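Local coordinates for xylanase inhibitor TL-XI (Triticum aestivum, PDB 3G7M), which inhibits xylanases noncompetitively as a small thaumatin-like protein of wheat and probably serves in plant defence, at residues 45-50 / 84-89; 115-120 / 141-146; 10-15 / 30-35; 100-105 / 127-132; 110-115 / 122-127. The protein carries 4 engineered substitutions. One frame throughout, in Å; residues are numbered along the deposited sequence.

Interaction 1: residues 45-50 / 84-89; sequences SQYIWG and TTMAEV. Engineered in segment 84-89: Thr-84 (natural residue Val).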
# COMPACT_ATOMS: atom_id res chain seq x y z
N SER A 45 8.77 -4.24 -8.52
CA SER A 45 7.89 -4.39 -7.36
C SER A 45 7.81 -3.09 -6.57
O SER A 45 8.75 -2.27 -6.58
CB SER A 45 8.30 -5.58 -6.48
OG SER A 45 9.72 -5.65 -6.33
N GLN A 46 6.67 -2.90 -5.89
CA GLN A 46 6.38 -1.66 -5.20
C GLN A 46 5.88 -1.99 -3.81
O GLN A 46 5.19 -2.99 -3.63
CB GLN A 46 5.29 -0.89 -5.95
CG GLN A 46 5.60 -0.60 -7.40
CD GLN A 46 4.33 -0.37 -8.22
OE1 GLN A 46 3.42 -1.20 -8.23
NE2 GLN A 46 4.28 0.78 -8.92
N TYR A 47 6.24 -1.14 -2.84
CA TYR A 47 5.69 -1.23 -1.49
C TYR A 47 4.50 -0.31 -1.50
O TYR A 47 4.57 0.79 -2.11
CB TYR A 47 6.69 -0.75 -0.42
CG TYR A 47 7.77 -1.75 -0.06
CD1 TYR A 47 7.43 -3.06 0.27
CD2 TYR A 47 9.13 -1.36 -0.03
CE1 TYR A 47 8.41 -3.98 0.61
CE2 TYR A 47 10.13 -2.26 0.30
CZ TYR A 47 9.78 -3.58 0.62
OH TYR A 47 10.79 -4.49 0.94
N ILE A 48 3.42 -0.73 -0.81
CA ILE A 48 2.22 0.08 -0.72
C ILE A 48 1.80 0.03 0.73
O ILE A 48 1.63 -1.05 1.30
CB ILE A 48 1.10 -0.49 -1.65
CG1 ILE A 48 1.52 -0.37 -3.11
CG2 ILE A 48 -0.27 0.19 -1.41
CD1 ILE A 48 0.70 -1.15 -4.06
N TRP A 49 1.65 1.20 1.33
CA TRP A 49 1.15 1.29 2.71
C TRP A 49 0.35 2.56 2.93
O TRP A 49 0.54 3.53 2.22
CB TRP A 49 2.31 1.22 3.72
CG TRP A 49 3.18 2.44 3.74
CD1 TRP A 49 3.07 3.50 4.56
CD2 TRP A 49 4.31 2.70 2.90
NE1 TRP A 49 4.05 4.42 4.29
CE2 TRP A 49 4.83 3.95 3.27
CE3 TRP A 49 4.94 1.98 1.87
CZ2 TRP A 49 5.93 4.53 2.65
CZ3 TRP A 49 6.03 2.55 1.24
CH2 TRP A 49 6.52 3.82 1.64
N GLY A 50 -0.51 2.55 3.95
CA GLY A 50 -1.25 3.73 4.34
C GLY A 50 -0.66 4.46 5.54
O GLY A 50 -0.08 3.83 6.43
N THR A 84 3.48 -0.19 10.98
CA THR A 84 2.82 -0.01 9.69
C THR A 84 2.57 -1.32 8.96
O THR A 84 3.41 -2.22 8.98
CB THR A 84 3.60 0.94 8.77
OG1 THR A 84 2.96 0.95 7.48
CG2 THR A 84 5.09 0.54 8.62
N THR A 85 1.42 -1.41 8.31
CA THR A 85 1.06 -2.59 7.53
C THR A 85 1.67 -2.45 6.15
O THR A 85 1.49 -1.41 5.52
CB THR A 85 -0.45 -2.71 7.40
OG1 THR A 85 -1.02 -2.76 8.74
CG2 THR A 85 -0.82 -3.97 6.63
N MET A 86 2.41 -3.47 5.70
CA MET A 86 3.16 -3.44 4.42
C MET A 86 2.64 -4.38 3.35
O MET A 86 2.72 -5.64 3.48
CB MET A 86 4.63 -3.73 4.63
CG MET A 86 5.46 -2.52 4.83
SD MET A 86 5.56 -1.55 3.33
CE MET A 86 7.09 -0.65 3.70
N ALA A 87 2.13 -3.75 2.28
CA ALA A 87 1.72 -4.48 1.12
C ALA A 87 2.79 -4.37 0.02
O ALA A 87 3.37 -3.29 -0.19
CB ALA A 87 0.44 -3.93 0.63
N GLU A 88 3.06 -5.50 -0.65
CA GLU A 88 4.04 -5.59 -1.76
C GLU A 88 3.37 -6.07 -3.05
O GLU A 88 2.65 -7.06 -3.06
CB GLU A 88 5.18 -6.55 -1.38
CG GLU A 88 6.56 -6.18 -1.89
CD GLU A 88 6.94 -6.91 -3.17
OE1 GLU A 88 8.11 -7.32 -3.31
OE2 GLU A 88 6.08 -7.01 -4.07
N VAL A 89 3.62 -5.37 -4.14
CA VAL A 89 3.07 -5.78 -5.42
C VAL A 89 4.21 -5.87 -6.42
O VAL A 89 4.87 -4.85 -6.66
CB VAL A 89 1.96 -4.78 -5.93
CG1 VAL A 89 1.56 -5.04 -7.39
CG2 VAL A 89 0.74 -4.82 -5.01
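Met-86 reaches across to the rings of Tyr-47 and Trp-49. Its chain bends at chi2 (-69°), which turns the thioether back toward strand 44-52. CE lies over one face of the Tyr-47 ring, offset toward its rim. Met-86 SD stands 3.9 Å from Tyr-47 CD1 and meets that ring obliquely. Met-86 and Trp-49 run side by side and point the same way, with Met-86 CE 3.9 Å from Trp-49 CE3. Both are Met-aromatic contacts.

Further along, Glu-88 crosses the Tyr-47 ring. Glu-88 CG is 3.8 Å from Tyr-47 CE1, and the carboxylate is turned 80° from the ring plane. OE2 is hydrogen-bonded to Ser-90 OG. With an alanine at Glu-88, part of the Tyr-47 ring would probably lose its cover and Ser-90 OG its partner.

On the other face of the sheet, Ile-48 CD1 meets Val-89 CG2 at 3.8 Å, and Ile-48 CB lies beside Ala-87 CB. The backbones form an antiparallel ladder. Gln-46 with Val-89 and Ile-48 with Ala-87 are hydrogen-bonded pairs, and Tyr-47 with Glu-88 is the non-hydrogen-bonded pair between them. The bond from Ile-48 N to Ala-87 O is 2.6 Å long.

These are central strands of the six-stranded antiparallel sheet of the thaumatin-like fold. Strand 13-19 flanks 44-52, strand 95-101 flanks 86-91, and Met-111 and Leu-113 of strand 111-115 pack on Ala-87.

Interaction 2: residues 115-120 / 141-146; sequences CSSGDA and AGSRLQ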
# COMPACT_ATOMS: atom_id res chain seq x y z
N CYS A 115 -7.44 -9.12 -6.57
CA CYS A 115 -7.39 -9.02 -8.01
C CYS A 115 -8.68 -9.53 -8.63
O CYS A 115 -9.28 -10.48 -8.12
CB CYS A 115 -6.21 -9.83 -8.54
SG CYS A 115 -5.70 -9.27 -10.15
N SER A 116 -9.08 -8.90 -9.74
CA SER A 116 -10.29 -9.28 -10.46
C SER A 116 -10.17 -10.68 -11.10
O SER A 116 -11.17 -11.29 -11.49
CB SER A 116 -10.64 -8.22 -11.50
OG SER A 116 -9.59 -8.04 -12.44
N SER A 117 -8.93 -11.16 -11.18
CA SER A 117 -8.60 -12.48 -11.71
C SER A 117 -8.07 -13.42 -10.64
O SER A 117 -8.01 -14.66 -10.83
CB SER A 117 -7.57 -12.34 -12.85
OG SER A 117 -8.16 -11.57 -13.87
N GLY A 118 -7.70 -12.84 -9.50
CA GLY A 118 -7.12 -13.63 -8.46
C GLY A 118 -8.02 -13.76 -7.26
O GLY A 118 -9.14 -13.26 -7.28
N ASP A 119 -7.51 -14.43 -6.24
CA ASP A 119 -8.23 -14.62 -5.02
C ASP A 119 -7.86 -13.55 -4.03
O ASP A 119 -6.79 -12.98 -4.08
CB ASP A 119 -7.90 -15.98 -4.43
CG ASP A 119 -8.37 -17.10 -5.29
OD1 ASP A 119 -9.46 -16.96 -5.87
OD2 ASP A 119 -7.65 -18.11 -5.39
N ALA A 120 -8.77 -13.31 -3.10
CA ALA A 120 -8.60 -12.28 -2.10
C ALA A 120 -7.49 -12.66 -1.08
O ALA A 120 -7.39 -13.82 -0.67
CB ALA A 120 -9.95 -12.04 -1.40
N ALA A 141 -5.12 -10.75 -19.10
CA ALA A 141 -4.83 -9.71 -20.09
C ALA A 141 -5.32 -8.32 -19.63
O ALA A 141 -4.59 -7.33 -19.81
CB ALA A 141 -5.40 -10.07 -21.50
N GLY A 142 -6.52 -8.26 -19.03
CA GLY A 142 -7.10 -6.97 -18.64
C GLY A 142 -7.50 -6.90 -17.18
O GLY A 142 -8.54 -6.30 -16.84
N SER A 143 -6.67 -7.49 -16.30
CA SER A 143 -7.02 -7.65 -14.87
C SER A 143 -6.90 -6.36 -14.04
O SER A 143 -6.32 -5.37 -14.50
CB SER A 143 -6.23 -8.81 -14.23
OG SER A 143 -4.83 -8.65 -14.41
N ARG A 144 -7.46 -6.37 -12.82
CA ARG A 144 -7.55 -5.15 -12.04
C ARG A 144 -7.21 -5.38 -10.57
O ARG A 144 -7.90 -6.13 -9.90
CB ARG A 144 -8.97 -4.57 -12.21
CG ARG A 144 -9.07 -3.77 -13.48
CD ARG A 144 -10.47 -3.75 -14.06
NE ARG A 144 -10.39 -3.33 -15.46
CZ ARG A 144 -11.37 -3.48 -16.36
NH1 ARG A 144 -12.53 -4.04 -16.01
NH2 ARG A 144 -11.19 -3.07 -17.62
N LEU A 145 -6.14 -4.72 -10.09
CA LEU A 145 -5.71 -4.82 -8.70
C LEU A 145 -6.37 -3.79 -7.78
O LEU A 145 -6.50 -2.60 -8.16
CB LEU A 145 -4.20 -4.62 -8.61
CG LEU A 145 -3.28 -5.78 -9.00
CD1 LEU A 145 -1.86 -5.31 -8.96
CD2 LEU A 145 -3.47 -6.94 -8.03
N GLN A 146 -6.75 -4.25 -6.57
CA GLN A 146 -7.35 -3.39 -5.56
C GLN A 146 -6.75 -3.58 -4.16
O GLN A 146 -6.72 -4.69 -3.63
CB GLN A 146 -8.86 -3.57 -5.53
CG GLN A 146 -9.60 -2.44 -4.82
CD GLN A 146 -11.11 -2.51 -5.02
OE1 GLN A 146 -11.65 -3.53 -5.50
NE2 GLN A 146 -11.80 -1.42 -4.66
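Cys-115 and Leu-145 form an antiparallel, non-hydrogen-bonded bridge where two neighbouring strands of the five-stranded mixed sheet begin to part. The sheet belongs to the thaumatin-like fold. Strand 111-115 ends here and strand 145-149 starts, so the contact lies at the ends of these two strands and is partly buried.

Beyond the bridge, serines replace regular strand pairing. Ser-116 grips the backbone of Arg-144 twice. Ser-116 N donates to Arg-144 O at 3.0 Å. Its OG sits between the backbone N and the carbonyl carbon of its own residue (chi1 59°), which turns it to face the amide of Arg-144. The long chain of Arg-144 leads away, and only its CB stays near Ser-116 OG.

On the inner side, Leu-145 CD2 packs 3.9 Å from Cys-115 SG. That sulfur is bonded to Cys-138 in a disulfide, which ties the end of strand 111-115 to strand 135-139 of the other large sheet. Tyr-98 touches both Cys-115 and Leu-145. At the outer end, Ser-117 OG comes within 3.4 Å of Ser-143 CB. The polar grip closes with Arg-144 N to Ser-116 OG, 2.7 Å long and bent to 133° at the hydrogen.

Interaction 3: residues 10-15 / 30-35; sequences HFTVWP and LHPGAS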
# COMPACT_ATOMS: atom_id res chain seq x y z
N HIS A 10 -13.14 5.25 8.50
CA HIS A 10 -13.90 6.46 8.80
C HIS A 10 -12.99 7.70 9.00
O HIS A 10 -13.45 8.78 9.37
CB HIS A 10 -14.71 6.25 10.07
CG HIS A 10 -15.72 5.14 9.96
ND1 HIS A 10 -16.75 5.16 9.04
CD2 HIS A 10 -15.87 4.00 10.70
CE1 HIS A 10 -17.49 4.08 9.19
NE2 HIS A 10 -16.98 3.35 10.19
N PHE A 11 -11.70 7.54 8.76
CA PHE A 11 -10.74 8.63 8.90
C PHE A 11 -9.89 8.74 7.64
O PHE A 11 -9.79 7.80 6.87
CB PHE A 11 -9.84 8.45 10.14
CG PHE A 11 -9.34 7.06 10.30
CD1 PHE A 11 -9.93 6.20 11.21
CD2 PHE A 11 -8.27 6.60 9.54
CE1 PHE A 11 -9.47 4.89 11.36
CE2 PHE A 11 -7.81 5.28 9.69
CZ PHE A 11 -8.41 4.43 10.60
N THR A 12 -9.28 9.90 7.45
CA THR A 12 -8.44 10.11 6.29
C THR A 12 -7.20 9.22 6.38
O THR A 12 -6.53 9.20 7.41
CB THR A 12 -8.03 11.59 6.20
OG1 THR A 12 -9.19 12.42 6.46
CG2 THR A 12 -7.46 11.91 4.81
N VAL A 13 -6.89 8.49 5.31
CA VAL A 13 -5.57 7.86 5.18
C VAL A 13 -4.74 8.40 4.00
O VAL A 13 -5.31 8.87 2.99
CB VAL A 13 -5.62 6.33 5.11
CG1 VAL A 13 -6.57 5.79 6.14
CG2 VAL A 13 -6.01 5.88 3.77
N TRP A 14 -3.41 8.33 4.15
CA TRP A 14 -2.46 8.86 3.17
C TRP A 14 -1.65 7.73 2.53
O TRP A 14 -0.58 7.38 3.03
CB TRP A 14 -1.52 9.88 3.86
CG TRP A 14 -2.11 11.28 4.01
CD1 TRP A 14 -1.94 12.36 3.15
CD2 TRP A 14 -2.95 11.74 5.06
NE1 TRP A 14 -2.62 13.45 3.62
CE2 TRP A 14 -3.25 13.10 4.79
CE3 TRP A 14 -3.47 11.14 6.20
CZ2 TRP A 14 -4.06 13.87 5.63
CZ3 TRP A 14 -4.28 11.92 7.05
CH2 TRP A 14 -4.57 13.27 6.76
N PRO A 15 -2.15 7.14 1.44
CA PRO A 15 -1.46 6.00 0.83
C PRO A 15 -0.10 6.40 0.28
O PRO A 15 0.05 7.52 -0.18
CB PRO A 15 -2.39 5.60 -0.33
CG PRO A 15 -3.69 6.16 0.00
CD PRO A 15 -3.41 7.44 0.74
N LEU A 30 -6.28 10.49 0.92
CA LEU A 30 -7.56 9.85 0.68
C LEU A 30 -8.58 10.02 1.81
O LEU A 30 -8.44 9.40 2.86
CB LEU A 30 -7.39 8.37 0.36
CG LEU A 30 -6.91 8.01 -1.04
CD1 LEU A 30 -7.01 6.52 -1.22
CD2 LEU A 30 -7.67 8.72 -2.15
N HIS A 31 -9.59 10.85 1.59
CA HIS A 31 -10.70 10.97 2.52
C HIS A 31 -11.49 9.67 2.57
O HIS A 31 -11.44 8.89 1.64
CB HIS A 31 -11.60 12.15 2.13
CG HIS A 31 -10.92 13.47 2.22
ND1 HIS A 31 -10.34 14.09 1.12
CD2 HIS A 31 -10.69 14.29 3.28
CE1 HIS A 31 -9.81 15.24 1.49
NE2 HIS A 31 -10.01 15.39 2.80
N PRO A 32 -12.20 9.44 3.68
CA PRO A 32 -13.07 8.29 3.75
C PRO A 32 -13.93 8.18 2.50
O PRO A 32 -14.67 9.12 2.15
CB PRO A 32 -13.94 8.61 4.98
CG PRO A 32 -13.08 9.35 5.84
CD PRO A 32 -12.22 10.20 4.94
N GLY A 33 -13.78 7.03 1.84
CA GLY A 33 -14.57 6.66 0.68
C GLY A 33 -13.86 6.87 -0.64
O GLY A 33 -14.32 6.40 -1.67
N ALA A 34 -12.74 7.56 -0.60
CA ALA A 34 -12.02 7.93 -1.82
C ALA A 34 -11.01 6.88 -2.26
O ALA A 34 -10.47 6.15 -1.44
CB ALA A 34 -11.35 9.26 -1.65
N SER A 35 -10.78 6.83 -3.57
CA SER A 35 -9.86 5.88 -4.16
C SER A 35 -8.78 6.61 -4.94
O SER A 35 -8.95 7.76 -5.37
CB SER A 35 -10.62 4.95 -5.09
OG SER A 35 -11.78 4.43 -4.45
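Thr-12 CG2 is anti to the backbone N (chi1 -44° for OG1), which sets the methyl 3.3 Å from Leu-30 O. OG1 falls on the side of its own N and lies beside the His-31 ring, with Thr-12 OG1 4.0 Å from His-31 CD2. The two side chains point the same way. Leu-30 has CG anti to its carbonyl carbon and an extended chi2 (-171°). This carries Leu-30 CD1 to Pro-15, where it meets Pro-15 CG at 3.6 Å. The leucine and the proline ring cross at about a right angle.

Between these side chains runs a single antiparallel bridge. Val-13 N donates to Leu-30 O at 3.0 Å, and Leu-30 N donates to Val-13 O at 2.8 Å. Pro-32 then lays its ring against the backbone of residues 10-12, with Pro-32 CG 3.6 Å from His-10 C.

Residues 31-34 make a type II beta turn, closed by Ala-34 N to His-31 O. Gly-33 takes the positive phi this turn needs. The bridge joins the start of strand 13-19 to the loop that leads into strand 35-38. Asn-7 of strand 3-7 lies nearby, and its ND2 bonds to Phe-11 O.

The chemistry is therefore mostly backbone pairing plus apolar contact. With no charged pair across the two segments, the hold depends on the two bridge bonds, on the Leu-30 and Pro-15 packing inside, and on Pro-32 at the surface.

Interaction 4: residues 100-105 / 127-132; sequences VTSTLK and GCDVVQ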
# COMPACT_ATOMS: atom_id res chain seq x y z
N VAL A 100 1.48 -9.30 1.50
CA VAL A 100 1.24 -8.34 2.55
C VAL A 100 1.78 -8.94 3.80
O VAL A 100 1.81 -10.15 3.94
CB VAL A 100 -0.31 -8.00 2.67
CG1 VAL A 100 -1.14 -9.23 3.10
CG2 VAL A 100 -0.59 -6.75 3.58
N THR A 101 2.20 -8.08 4.72
CA THR A 101 2.58 -8.49 6.08
C THR A 101 2.07 -7.57 7.17
O THR A 101 1.90 -6.38 6.95
CB THR A 101 4.09 -8.60 6.22
OG1 THR A 101 4.42 -8.96 7.58
CG2 THR A 101 4.77 -7.28 5.86
N SER A 102 1.83 -8.10 8.35
CA SER A 102 1.53 -7.27 9.51
C SER A 102 2.35 -7.79 10.70
O SER A 102 1.94 -7.75 11.86
CB SER A 102 0.03 -7.23 9.77
OG SER A 102 -0.42 -8.51 10.12
N THR A 103 3.54 -8.29 10.40
CA THR A 103 4.40 -8.79 11.44
C THR A 103 5.77 -8.14 11.36
O THR A 103 6.42 -7.93 12.40
CB THR A 103 4.49 -10.32 11.39
OG1 THR A 103 3.20 -10.85 11.09
CG2 THR A 103 4.96 -10.92 12.75
N LEU A 104 6.21 -7.82 10.15
CA LEU A 104 7.58 -7.35 9.93
C LEU A 104 7.81 -5.96 10.51
O LEU A 104 8.85 -5.72 11.16
CB LEU A 104 7.95 -7.40 8.45
CG LEU A 104 9.18 -6.58 8.05
CD1 LEU A 104 10.45 -7.22 8.57
CD2 LEU A 104 9.24 -6.38 6.53
N LYS A 105 6.84 -5.07 10.27
CA LYS A 105 6.97 -3.67 10.66
C LYS A 105 5.79 -3.28 11.54
O LYS A 105 5.58 -2.08 11.82
CB LYS A 105 6.98 -2.74 9.42
CG LYS A 105 8.29 -2.64 8.57
CD LYS A 105 9.29 -1.69 9.20
CE LYS A 105 10.60 -1.66 8.42
NZ LYS A 105 10.41 -0.95 7.14
N GLY A 127 -0.42 -9.98 12.51
CA GLY A 127 -0.08 -11.40 12.43
C GLY A 127 -0.90 -12.15 11.40
O GLY A 127 -1.21 -13.32 11.57
N CYS A 128 -1.24 -11.47 10.31
CA CYS A 128 -2.09 -12.03 9.27
C CYS A 128 -1.31 -13.01 8.42
O CYS A 128 -1.84 -14.00 7.93
CB CYS A 128 -2.67 -10.91 8.41
SG CYS A 128 -1.47 -9.95 7.45
N ASP A 129 -0.02 -12.70 8.27
CA ASP A 129 0.94 -13.56 7.58
C ASP A 129 1.61 -14.56 8.55
O ASP A 129 2.43 -14.18 9.40
CB ASP A 129 1.98 -12.71 6.83
CG ASP A 129 2.64 -11.63 7.71
OD1 ASP A 129 1.96 -10.78 8.30
OD2 ASP A 129 3.90 -11.62 7.79
N VAL A 130 1.22 -15.83 8.45
CA VAL A 130 1.80 -16.87 9.27
C VAL A 130 3.28 -17.04 8.89
O VAL A 130 4.14 -17.17 9.76
CB VAL A 130 1.03 -18.19 9.09
CG1 VAL A 130 1.72 -19.33 9.81
CG2 VAL A 130 -0.39 -18.04 9.63
N VAL A 131 3.55 -17.02 7.59
CA VAL A 131 4.91 -17.12 7.05
C VAL A 131 4.88 -16.51 5.67
O VAL A 131 3.89 -16.61 4.97
CB VAL A 131 5.40 -18.62 6.97
CG1 VAL A 131 4.69 -19.41 5.85
CG2 VAL A 131 6.94 -18.69 6.82
N GLN A 132 5.97 -15.86 5.26
CA GLN A 132 6.09 -15.39 3.90
C GLN A 132 6.59 -16.52 3.00
O GLN A 132 7.39 -17.35 3.45
CB GLN A 132 7.04 -14.21 3.85
CG GLN A 132 6.49 -13.02 4.56
CD GLN A 132 5.27 -12.49 3.87
OE1 GLN A 132 5.20 -12.46 2.65
NE2 GLN A 132 4.31 -12.04 4.65
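Asp-129 offers both carboxylate oxygens to segment 100-105. Asp-129 OD2 accepts from Thr-101 OG1 at 2.7 Å. Asp-129 OD1 accepts from Ser-102 N, also at 2.7 Å and nearly straight (168°), and from Thr-103 OG1. All three donors stand out of the carboxylate plane. Those on OD1 come from opposite faces, so the group is held from both. Gln-132 NE2 adds a second bond to OD2, on the same face as Thr-101 OG1.

A second cluster forms at Ser-102. Ser-102 OG accepts from Gly-127 N at 2.8 Å and from Cys-128 N at 3.1 Å, the latter almost linear at 173°. The same oxygen is hydrogen-bonded to Lys-125 O. Ser-102 chi1 of 65° places OG between its own N and carbonyl carbon, toward the amides of Gly-127 and Cys-128.

Further out, other bonds fix the first shell. Thr-101 OG1 also accepts from Thr-103 N at 3.0 Å. Gln-132 is bent at chi2, and its NE2 reaches Val-100 O as well as the aspartate. Its OE1 is held by Tyr-134 N.

A leucine in place of Asp-129 would probably leave the hydroxyls of Thr-101 and Thr-103 and the amide of Ser-102 without their acceptor, and take one of the bonds of Gln-132 NE2.

Thr-101 thus heads an ST turn with Thr-103 N. The Asp-129 carboxylate holds loop 127-132 to residues 101-103, and the disulfide from Cys-128 to Cys-123 joins the loop to strand 121-123, in a disulfide-rich thaumatin-like fold.

Interaction 5: residues 110-115 / 122-127; sequences PMNLKC and PCRKAG. Engineered in segment 110-115: Asn-112 (natural residue Asp).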
# COMPACT_ATOMS: atom_id res chain seq x y z
N PRO A 110 -5.78 -2.12 8.87
CA PRO A 110 -6.14 -3.43 8.23
C PRO A 110 -6.20 -3.35 6.70
O PRO A 110 -6.72 -2.37 6.14
CB PRO A 110 -7.53 -3.75 8.81
CG PRO A 110 -8.03 -2.40 9.37
CD PRO A 110 -6.83 -1.66 9.82
N MET A 111 -5.68 -4.36 6.02
CA MET A 111 -5.66 -4.30 4.58
C MET A 111 -6.34 -5.48 3.91
O MET A 111 -6.42 -6.57 4.46
CB MET A 111 -4.23 -4.22 4.08
CG MET A 111 -3.60 -2.87 4.16
SD MET A 111 -1.97 -2.95 3.40
CE MET A 111 -1.40 -1.32 3.88
N ASN A 112 -6.82 -5.25 2.69
CA ASN A 112 -7.28 -6.31 1.80
C ASN A 112 -6.73 -6.10 0.38
O ASN A 112 -7.08 -5.10 -0.28
CB ASN A 112 -8.80 -6.36 1.76
CG ASN A 112 -9.37 -7.47 2.57
OD1 ASN A 112 -10.38 -8.06 2.19
ND2 ASN A 112 -8.73 -7.77 3.69
N LEU A 113 -5.87 -7.02 -0.08
CA LEU A 113 -5.36 -6.97 -1.46
C LEU A 113 -6.16 -7.95 -2.28
O LEU A 113 -6.28 -9.13 -1.90
CB LEU A 113 -3.88 -7.35 -1.50
CG LEU A 113 -2.90 -6.31 -0.91
CD1 LEU A 113 -2.95 -6.26 0.64
CD2 LEU A 113 -1.48 -6.60 -1.36
N LYS A 114 -6.73 -7.46 -3.37
CA LYS A 114 -7.48 -8.33 -4.27
C LYS A 114 -7.30 -8.06 -5.78
O LYS A 114 -7.05 -6.93 -6.20
CB LYS A 114 -8.98 -8.41 -3.88
CG LYS A 114 -9.69 -7.08 -3.80
CD LYS A 114 -11.12 -7.22 -3.26
CE LYS A 114 -11.09 -7.35 -1.74
NZ LYS A 114 -12.46 -7.36 -1.20
N CYS A 115 -7.44 -9.12 -6.57
CA CYS A 115 -7.39 -9.02 -8.01
C CYS A 115 -8.68 -9.53 -8.63
O CYS A 115 -9.28 -10.48 -8.12
CB CYS A 115 -6.21 -9.83 -8.54
SG CYS A 115 -5.70 -9.27 -10.15
N PRO A 122 -6.54 -11.36 2.65
CA PRO A 122 -6.89 -10.50 3.78
C PRO A 122 -5.73 -10.29 4.76
O PRO A 122 -4.87 -11.18 4.92
CB PRO A 122 -8.01 -11.27 4.48
CG PRO A 122 -7.73 -12.69 4.20
CD PRO A 122 -6.96 -12.76 2.89
N CYS A 123 -5.74 -9.13 5.40
CA CYS A 123 -4.86 -8.78 6.51
C CYS A 123 -5.53 -7.76 7.45
O CYS A 123 -5.31 -6.55 7.33
CB CYS A 123 -3.55 -8.22 5.98
SG CYS A 123 -2.30 -8.06 7.29
N ARG A 124 -6.35 -8.26 8.38
CA ARG A 124 -7.27 -7.39 9.15
C ARG A 124 -6.85 -7.05 10.58
O ARG A 124 -7.32 -6.06 11.14
CB ARG A 124 -8.69 -7.94 9.08
CG ARG A 124 -9.21 -7.90 7.62
CD ARG A 124 -10.57 -8.51 7.49
NE ARG A 124 -11.00 -8.45 6.09
CZ ARG A 124 -12.20 -8.82 5.64
NH1 ARG A 124 -13.14 -9.32 6.46
NH2 ARG A 124 -12.46 -8.71 4.34
N LYS A 125 -5.95 -7.87 11.14
CA LYS A 125 -5.26 -7.55 12.37
C LYS A 125 -3.76 -7.94 12.27
O LYS A 125 -3.31 -8.46 11.26
CB LYS A 125 -5.96 -8.22 13.53
CG LYS A 125 -5.84 -7.41 14.84
CD LYS A 125 -5.86 -8.33 16.08
CE LYS A 125 -5.74 -7.58 17.43
NZ LYS A 125 -5.88 -8.53 18.65
N ALA A 126 -2.99 -7.67 13.31
CA ALA A 126 -1.57 -8.00 13.32
C ALA A 126 -1.37 -9.52 13.32
O ALA A 126 -2.05 -10.27 14.06
CB ALA A 126 -0.88 -7.35 14.53
N GLY A 127 -0.42 -9.98 12.51
CA GLY A 127 -0.08 -11.40 12.43
C GLY A 127 -0.90 -12.15 11.40
O GLY A 127 -1.21 -13.32 11.57
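Strands 111-115 and 121-123 form a beta hairpin at the edge of the five-stranded mixed sheet, and Met-111 pairs with Cys-123 across it. Met-111 N donates to Cys-123 O at 2.6 Å, and Cys-123 N returns a bond to Met-111 O at 2.8 Å. Asn-112 and Pro-122 follow as the non-hydrogen-bonded pair. Pro-110 lies against the chain just past the bridge, with Pro-110 CB 3.3 Å from Arg-124 O.

Asn-112 is an engineered residue, aspartate in the natural sequence. Both polar atoms of its amide are used. Asn-112 ND2 donates to Met-111 O at 2.7 Å in a nearly straight bond (173°), and the acceptor lies in the amide plane. Met-111 O is thus shared by two donors, this ND2 and Cys-123 N. Asn-112 ND2 also lies 3.3 Å from Pro-122 CA.

Within the thaumatin-like fold, strand 121-123 is the outermost strand of this sheet, while 111-115 is flanked on its other side by 145-149. The Met-111 side chain touches Phe-149 of that neighbouring strand.

Arg-124 runs extended from CG to NE and brings its guanidinium edge to Asn-112. Arg-124 NH2 donates to Asn-112 OD1 at 3.1 Å, with an angle of 166° at the hydrogen. OD1 lies close to the guanidinium plane, whereas NH2 stands above the plane of the amide carbonyl. The two flat groups are 28° apart, and Pro-151 touches both side chains.

Interaction 1 is the core contact: two central strands, a full backbone ladder, and apolar or Met-aromatic packing. The other four are partly buried and lie farther out. Interactions 2 and 5 share Cys-115 and strand 111-115, meeting its two sheet neighbours, 145-149 and 121-123. Interactions 4 and 5 share Gly-127 and are joined by the disulfide Cys-123 to Cys-128. Interaction 4 is the most polar, built round a buried carboxylate. Interaction 3 is on the same sheet as interaction 1 but relies on one bridge and prolines. Interaction 1 touches 2, 4 and 5, and it meets interaction 5 where the two large sheets pack together.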